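Local coordinates for protein fatty Acyl-Adenylate Ligase (Escherichia coli, PDB 3PBK) that belongs to the ANL superfamily of AMP-binding enzymes and is modelled with 5'-O-[(S)-(dodecanoyloxy)(hydroxy)phosphoryl]adenosine bound, at residues 58-62 with 91-96; 85-89 with 156-160. All blocks are in the same frame, centred on the assembly; numbering follows the deposited sequence.

Contact 1: residues 58-62 with 91-96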
ATOM      1  N   ALA A  58       5.089  23.181 -11.503  1.00 26.05           N
ATOM      2  CA  ALA A  58       4.924  23.186 -10.049  1.00 26.88           C
ATOM      3  C   ALA A  58       5.092  24.589  -9.440  1.00 28.16           C
ATOM      4  O   ALA A  58       4.323  24.978  -8.560  1.00 27.70           O
ATOM      5  CB  ALA A  58       5.874  22.191  -9.392  1.00 25.96           C
ATOM      6  N   GLU A  59       6.093  25.340  -9.910  1.00 29.09           N
ATOM      7  CA  GLU A  59       6.310  26.721  -9.461  1.00 28.74           C
ATOM      8  C   GLU A  59       5.117  27.610  -9.800  1.00 29.19           C
ATOM      9  O   GLU A  59       4.585  28.304  -8.935  1.00 29.68           O
ATOM     10  CB  GLU A  59       7.566  27.307 -10.100  1.00 28.51           C
ATOM     11  CG  GLU A  59       8.869  26.902  -9.447  1.00 28.95           C
ATOM     12  CD  GLU A  59      10.074  27.243 -10.315  1.00 29.78           C
ATOM     13  OE1 GLU A  59       9.917  27.988 -11.315  1.00 29.45           O
ATOM     14  OE2 GLU A  59      11.181  26.760  -9.999  1.00 29.43           O
ATOM     15  N   ALA A  60       4.713  27.592 -11.067  1.00 28.92           N
ATOM     16  CA  ALA A  60       3.554  28.355 -11.515  1.00 29.36           C
ATOM     17  C   ALA A  60       2.323  27.996 -10.693  1.00 30.36           C
ATOM     18  O   ALA A  60       1.640  28.870 -10.156  1.00 30.89           O
ATOM     19  CB  ALA A  60       3.296  28.106 -12.990  1.00 29.27           C
ATOM     20  N   GLY A  61       2.043  26.702 -10.600  1.00 30.14           N
ATOM     21  CA  GLY A  61       0.908  26.225  -9.834  1.00 29.83           C
ATOM     22  C   GLY A  61       0.982  26.705  -8.403  1.00 28.81           C
ATOM     23  O   GLY A  61      -0.013  27.121  -7.822  1.00 29.45           O
ATOM     24  N   ALA A  62       2.175  26.646  -7.832  1.00 27.79           N
ATOM     25  CA  ALA A  62       2.379  27.139  -6.482  1.00 28.53           C
ATOM     26  C   ALA A  62       1.884  28.590  -6.346  1.00 30.71           C
ATOM     27  O   ALA A  62       1.273  28.964  -5.341  1.00 29.96           O
ATOM     28  CB  ALA A  62       3.851  27.020  -6.093  1.00 27.52           C
ATOM     29  N   PHE A  91       3.108  18.759  -6.459  1.00 22.35           N
ATOM     30  CA  PHE A  91       4.316  19.554  -6.240  1.00 23.29           C
ATOM     31  C   PHE A  91       4.021  21.054  -6.186  1.00 23.44           C
ATOM     32  O   PHE A  91       4.686  21.812  -5.476  1.00 22.96           O
ATOM     33  CB  PHE A  91       5.374  19.237  -7.295  1.00 23.63           C
ATOM     34  CG  PHE A  91       6.168  18.006  -6.986  1.00 23.36           C
ATOM     35  CD1 PHE A  91       7.276  18.074  -6.154  1.00 23.28           C
ATOM     36  CD2 PHE A  91       5.795  16.777  -7.501  1.00 21.82           C
ATOM     37  CE1 PHE A  91       8.007  16.942  -5.856  1.00 22.29           C
ATOM     38  CE2 PHE A  91       6.522  15.643  -7.206  1.00 21.20           C
ATOM     39  CZ  PHE A  91       7.629  15.724  -6.384  1.00 21.81           C
ATOM     40  N   ALA A  92       3.016  21.470  -6.943  1.00 23.19           N
ATOM     41  CA  ALA A  92       2.511  22.815  -6.824  1.00 23.86           C
ATOM     42  C   ALA A  92       2.209  23.078  -5.355  1.00 23.54           C
ATOM     43  O   ALA A  92       2.398  24.185  -4.860  1.00 24.79           O
ATOM     44  CB  ALA A  92       1.267  22.988  -7.668  1.00 24.48           C
ATOM     45  N   CYS A  93       1.754  22.053  -4.647  1.00 22.23           N
ATOM     46  CA  CYS A  93       1.464  22.215  -3.235  1.00 21.77           C
ATOM     47  C   CYS A  93       2.731  22.379  -2.418  1.00 22.80           C
ATOM     48  O   CYS A  93       2.809  23.245  -1.544  1.00 22.74           O
ATOM     49  CB  CYS A  93       0.655  21.041  -2.717  1.00 20.80           C
ATOM     50  SG  CYS A  93      -1.084  21.239  -3.056  1.00 21.89           S
ATOM     51  N   GLN A  94       3.721  21.544  -2.711  1.00 23.18           N
ATOM     52  CA  GLN A  94       4.988  21.562  -1.999  1.00 22.40           C
ATOM     53  C   GLN A  94       5.640  22.931  -2.089  1.00 23.12           C
ATOM     54  O   GLN A  94       6.077  23.477  -1.076  1.00 23.56           O
ATOM     55  CB  GLN A  94       5.928  20.499  -2.569  1.00 22.66           C
ATOM     56  CG  GLN A  94       5.409  19.080  -2.452  1.00 21.58           C
ATOM     57  CD  GLN A  94       4.965  18.751  -1.043  1.00 20.59           C
ATOM     58  OE1 GLN A  94       3.870  18.246  -0.838  1.00 20.31           O
ATOM     59  NE2 GLN A  94       5.814  19.042  -0.062  1.00 20.36           N
ATOM     60  N   TYR A  95       5.698  23.470  -3.309  1.00 24.03           N
ATOM     61  CA  TYR A  95       6.344  24.754  -3.605  1.00 24.28           C
ATOM     62  C   TYR A  95       5.608  25.927  -2.988  1.00 24.28           C
ATOM     63  O   TYR A  95       6.214  26.930  -2.617  1.00 25.09           O
ATOM     64  CB  TYR A  95       6.428  24.961  -5.117  1.00 25.34           C
ATOM     65  CG  TYR A  95       7.623  24.301  -5.755  1.00 26.92           C
ATOM     66  CD1 TYR A  95       7.752  22.917  -5.779  1.00 26.23           C
ATOM     67  CD2 TYR A  95       8.630  25.063  -6.334  1.00 28.87           C
ATOM     68  CE1 TYR A  95       8.852  22.312  -6.359  1.00 25.93           C
ATOM     69  CE2 TYR A  95       9.735  24.463  -6.920  1.00 28.46           C
ATOM     70  CZ  TYR A  95       9.837  23.091  -6.928  1.00 26.59           C
ATOM     71  OH  TYR A  95      10.932  22.506  -7.509  1.00 26.66           O
ATOM     72  N   ALA A  96       4.291  25.798  -2.902  1.00 23.89           N
ATOM     73  CA  ALA A  96       3.457  26.818  -2.300  1.00 23.95           C
ATOM     74  C   ALA A  96       3.383  26.627  -0.792  1.00 23.56           C
ATOM     75  O   ALA A  96       2.661  27.342  -0.108  1.00 25.28           O
ATOM     76  CB  ALA A  96       2.077  26.783  -2.903  1.00 24.68           C
TER
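A helix-helix crossing built on small residues brings A58, G61 and A62 of helix 51-67 against A92 and Y95 in the last turns of helix 84-95 and A96 just beyond it; helix 84-95 connects the neighbouring parallel strands 75-79 and 99-103. The short axes cross at -65° and come within 7.3 Å of each other, a separation that alanine and glycine permit because their backbones can meet almost directly. A58 O faces A92 CA at 3.3 Å in a CA-H...O contact whose angle at hydrogen is 159°. A more bent one runs the other way, from A62 CA to A92 O at 3.4 Å. Both carbonyls also accept an ordinary helical hydrogen bond, A58 O from A62 N and A92 O from A96 N. G61 has no side chain at the crossing, and A92 CB lies 3.8 Å from G61 C. A62 CB packs against both Y95 CB and A96 CB, the latter 3.7 Å from it.

Y95 brings the aromatic ring that lies on helix 51-67. Its CG stands anti to its own carbonyl carbon (chi1 -84°), which carries the ring along the flank of that helix. A58 CB lies over one ring face, displaced toward the rim, with CD1 of Y95 4.1 Å away. The E59 methylene CG comes up obliquely to the ring, 3.6 Å from Y95 CE2. The polar ends are served elsewhere: Y95 OH is hydrogen-bonded to D27 of helix 22-29, and E59 OE2 forms a salt bridge with K55. A58 CB also rests against F91 CB, while the F91 ring turns away toward helices 22-29 and 229-241. With no classical hydrogen bond between the segments, cohesion comes from shape and burial, supplemented at most by weak CA-H...O attraction.

Contact 2: residues 85-89 with 156-160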
ATOM      1  N   GLU A  85      -1.592  15.685 -14.584  1.00 26.36           N
ATOM      2  CA  GLU A  85      -2.331  16.733 -13.882  1.00 26.00           C
ATOM      3  C   GLU A  85      -2.164  16.654 -12.387  1.00 24.78           C
ATOM      4  O   GLU A  85      -1.969  17.665 -11.720  1.00 24.40           O
ATOM      5  CB  GLU A  85      -3.818  16.603 -14.172  1.00 26.74           C
ATOM      6  CG  GLU A  85      -4.200  17.027 -15.552  1.00 29.90           C
ATOM      7  CD  GLU A  85      -5.649  17.434 -15.615  1.00 32.69           C
ATOM      8  OE1 GLU A  85      -6.490  16.654 -15.094  1.00 31.16           O
ATOM      9  OE2 GLU A  85      -5.931  18.531 -16.172  1.00 33.01           O
ATOM     10  N   PHE A  86      -2.281  15.441 -11.861  1.00 24.70           N
ATOM     11  CA  PHE A  86      -2.206  15.242 -10.429  1.00 23.64           C
ATOM     12  C   PHE A  86      -0.802  15.489  -9.897  1.00 24.08           C
ATOM     13  O   PHE A  86      -0.633  16.074  -8.820  1.00 23.48           O
ATOM     14  CB  PHE A  86      -2.622  13.840 -10.041  1.00 22.60           C
ATOM     15  CG  PHE A  86      -2.203  13.484  -8.657  1.00 23.18           C
ATOM     16  CD1 PHE A  86      -2.931  13.934  -7.568  1.00 23.17           C
ATOM     17  CD2 PHE A  86      -1.048  12.749  -8.435  1.00 22.39           C
ATOM     18  CE1 PHE A  86      -2.538  13.618  -6.280  1.00 23.46           C
ATOM     19  CE2 PHE A  86      -0.644  12.433  -7.153  1.00 21.61           C
ATOM     20  CZ  PHE A  86      -1.383  12.860  -6.073  1.00 22.29           C
ATOM     21  N   VAL A  87       0.200  15.015 -10.637  1.00 23.68           N
ATOM     22  CA  VAL A  87       1.586  15.213 -10.243  1.00 22.89           C
ATOM     23  C   VAL A  87       1.879  16.698 -10.092  1.00 23.20           C
ATOM     24  O   VAL A  87       2.401  17.125  -9.064  1.00 23.17           O
ATOM     25  CB  VAL A  87       2.573  14.583 -11.243  1.00 23.62           C
ATOM     26  CG1 VAL A  87       4.004  14.716 -10.739  1.00 22.55           C
ATOM     27  CG2 VAL A  87       2.233  13.125 -11.466  1.00 23.94           C
ATOM     28  N   GLU A  88       1.535  17.489 -11.105  1.00 23.87           N
ATOM     29  CA  GLU A  88       1.814  18.921 -11.065  1.00 24.01           C
ATOM     30  C   GLU A  88       1.171  19.539  -9.839  1.00 23.06           C
ATOM     31  O   GLU A  88       1.817  20.251  -9.076  1.00 23.37           O
ATOM     32  CB  GLU A  88       1.301  19.617 -12.323  1.00 24.64           C
ATOM     33  CG  GLU A  88       1.902  19.116 -13.626  1.00 26.04           C
ATOM     34  CD  GLU A  88       1.104  19.599 -14.825  1.00 27.93           C
ATOM     35  OE1 GLU A  88       0.447  20.656 -14.691  1.00 28.91           O
ATOM     36  OE2 GLU A  88       1.118  18.930 -15.887  1.00 27.68           O
ATOM     37  N   ALA A  89      -0.109  19.251  -9.652  1.00 22.83           N
ATOM     38  CA  ALA A  89      -0.861  19.778  -8.521  1.00 23.09           C
ATOM     39  C   ALA A  89      -0.188  19.480  -7.184  1.00 22.63           C
ATOM     40  O   ALA A  89      -0.144  20.326  -6.289  1.00 21.98           O
ATOM     41  CB  ALA A  89      -2.271  19.216  -8.533  1.00 24.13           C
ATOM     42  N   HIS A 156      -9.177  20.863 -12.531  1.00 32.84           N
ATOM     43  CA  HIS A 156      -7.783  21.094 -12.873  1.00 32.69           C
ATOM     44  C   HIS A 156      -7.680  22.249 -13.855  1.00 33.71           C
ATOM     45  O   HIS A 156      -6.714  23.006 -13.830  1.00 33.71           O
ATOM     46  CB  HIS A 156      -7.132  19.838 -13.444  1.00 30.50           C
ATOM     47  CG  HIS A 156      -6.466  18.985 -12.412  1.00 29.66           C
ATOM     48  ND1 HIS A 156      -7.129  17.991 -11.724  1.00 29.59           N
ATOM     49  CD2 HIS A 156      -5.193  18.978 -11.951  1.00 29.52           C
ATOM     50  CE1 HIS A 156      -6.294  17.407 -10.886  1.00 28.42           C
ATOM     51  NE2 HIS A 156      -5.112  17.985 -11.004  1.00 28.37           N
ATOM     52  N   ALA A 157      -8.686  22.382 -14.716  1.00 34.56           N
ATOM     53  CA  ALA A 157      -8.722  23.465 -15.693  1.00 34.15           C
ATOM     54  C   ALA A 157      -8.845  24.824 -15.006  1.00 35.11           C
ATOM     55  O   ALA A 157      -8.036  25.720 -15.259  1.00 35.18           O
ATOM     56  CB  ALA A 157      -9.855  23.256 -16.668  1.00 34.24           C
ATOM     57  N   TRP A 158      -9.849  24.978 -14.140  1.00 36.05           N
ATOM     58  CA  TRP A 158     -10.010  26.217 -13.373  1.00 35.86           C
ATOM     59  C   TRP A 158      -8.728  26.508 -12.586  1.00 35.19           C
ATOM     60  O   TRP A 158      -8.251  27.640 -12.548  1.00 34.78           O
ATOM     61  CB  TRP A 158     -11.226  26.162 -12.430  1.00 36.22           C
ATOM     62  CG  TRP A 158     -12.507  25.624 -13.057  1.00 39.72           C
ATOM     63  CD1 TRP A 158     -12.757  25.433 -14.393  1.00 40.47           C
ATOM     64  CD2 TRP A 158     -13.717  25.233 -12.365  1.00 41.85           C
ATOM     65  NE1 TRP A 158     -14.030  24.927 -14.572  1.00 42.63           N
ATOM     66  CE2 TRP A 158     -14.644  24.801 -13.350  1.00 41.63           C
ATOM     67  CE3 TRP A 158     -14.104  25.198 -11.013  1.00 40.12           C
ATOM     68  CZ2 TRP A 158     -15.931  24.343 -13.026  1.00 39.74           C
ATOM     69  CZ3 TRP A 158     -15.388  24.742 -10.692  1.00 39.56           C
ATOM     70  CH2 TRP A 158     -16.282  24.321 -11.697  1.00 39.92           C
ATOM     71  N   PHE A 159      -8.167  25.475 -11.970  1.00 34.71           N
ATOM     72  CA  PHE A 159      -6.898  25.607 -11.266  1.00 34.17           C
ATOM     73  C   PHE A 159      -5.789  26.141 -12.185  1.00 34.08           C
ATOM     74  O   PHE A 159      -5.114  27.117 -11.846  1.00 34.18           O
ATOM     75  CB  PHE A 159      -6.507  24.267 -10.623  1.00 33.16           C
ATOM     76  CG  PHE A 159      -5.062  24.187 -10.191  1.00 32.35           C
ATOM     77  CD1 PHE A 159      -4.473  25.218  -9.478  1.00 32.24           C
ATOM     78  CD2 PHE A 159      -4.300  23.059 -10.479  1.00 31.93           C
ATOM     79  CE1 PHE A 159      -3.142  25.138  -9.081  1.00 31.21           C
ATOM     80  CE2 PHE A 159      -2.973  22.969 -10.078  1.00 30.44           C
ATOM     81  CZ  PHE A 159      -2.394  24.010  -9.380  1.00 29.95           C
ATOM     82  N   LYS A 160      -5.602  25.511 -13.345  1.00 33.74           N
ATOM     83  CA  LYS A 160      -4.563  25.946 -14.277  1.00 33.89           C
ATOM     84  C   LYS A 160      -4.897  27.342 -14.796  1.00 35.00           C
ATOM     85  O   LYS A 160      -4.020  28.081 -15.272  1.00 34.16           O
ATOM     86  CB  LYS A 160      -4.412  24.964 -15.443  1.00 32.00           C
ATOM     87  CG  LYS A 160      -4.108  23.538 -15.031  1.00 31.04           C
ATOM     88  CD  LYS A 160      -3.421  22.765 -16.148  1.00 31.28           C
ATOM     89  CE  LYS A 160      -3.589  21.254 -15.974  1.00 32.41           C
ATOM     90  NZ  LYS A 160      -2.852  20.453 -17.006  1.00 30.70           N
TER
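E85, in the first turn of helix 84-95, meets H156 and K160 of helix 156-160, crossing the histidine obliquely and touching it with CB and the carboxylate. Its CB sits over one face of the H156 imidazole in a CH-pi contact, 3.8 Å from the ring centroid and 23° off the ring normal. E85 CG comes 4.0 Å from K160 NZ. It stands anti to the E85 carbonyl carbon (chi1 -73°), and the chain runs on extended, which brings the carboxylate over H156 CB and CG. CD lies 3.7 Å from H156 CG, and the carboxylate stacks with its plane turned 25° from the imidazole. OE1 is 3.6 Å from H156 CG; OE2 reaches past H156 CB toward K160, whose NZ is 3.7 Å away, a long salt bridge. E88 OE1 adds a second negative charge near K160 NZ, though E88's stronger partner is R57. Deeper in, A89 CB meets F159 CE2 at 4.1 Å, small methyl against large ring. Glutamate suits its place by offering methylenes to an aromatic face and charge to a solvent-exposed lysine; the E85 carboxylate could favour a protonated H156, an effect the nearby K160 would offset in part.

In the fold
Helix 84-95 serves both contacts: its C-terminal part meets helix 51-67 in contact 1, its first turns meet the short helix 156-160 in contact 2. The two centres lie about 10 Å apart, and the F159 ring joins them, packing on G61 O and A92 CB. Both are largely buried, yet contact 2 runs out to an exposed lysine, whereas contact 1 has no exposed participant. The chemistry follows: small residues let backbones approach at the tighter crossing of contact 1, while helices spaced more widely, 11.6 Å between axes, are bridged by longer side chains, some of them charged. Helix 156-160 directly follows edge strand 152-155 of the four-stranded parallel sheet.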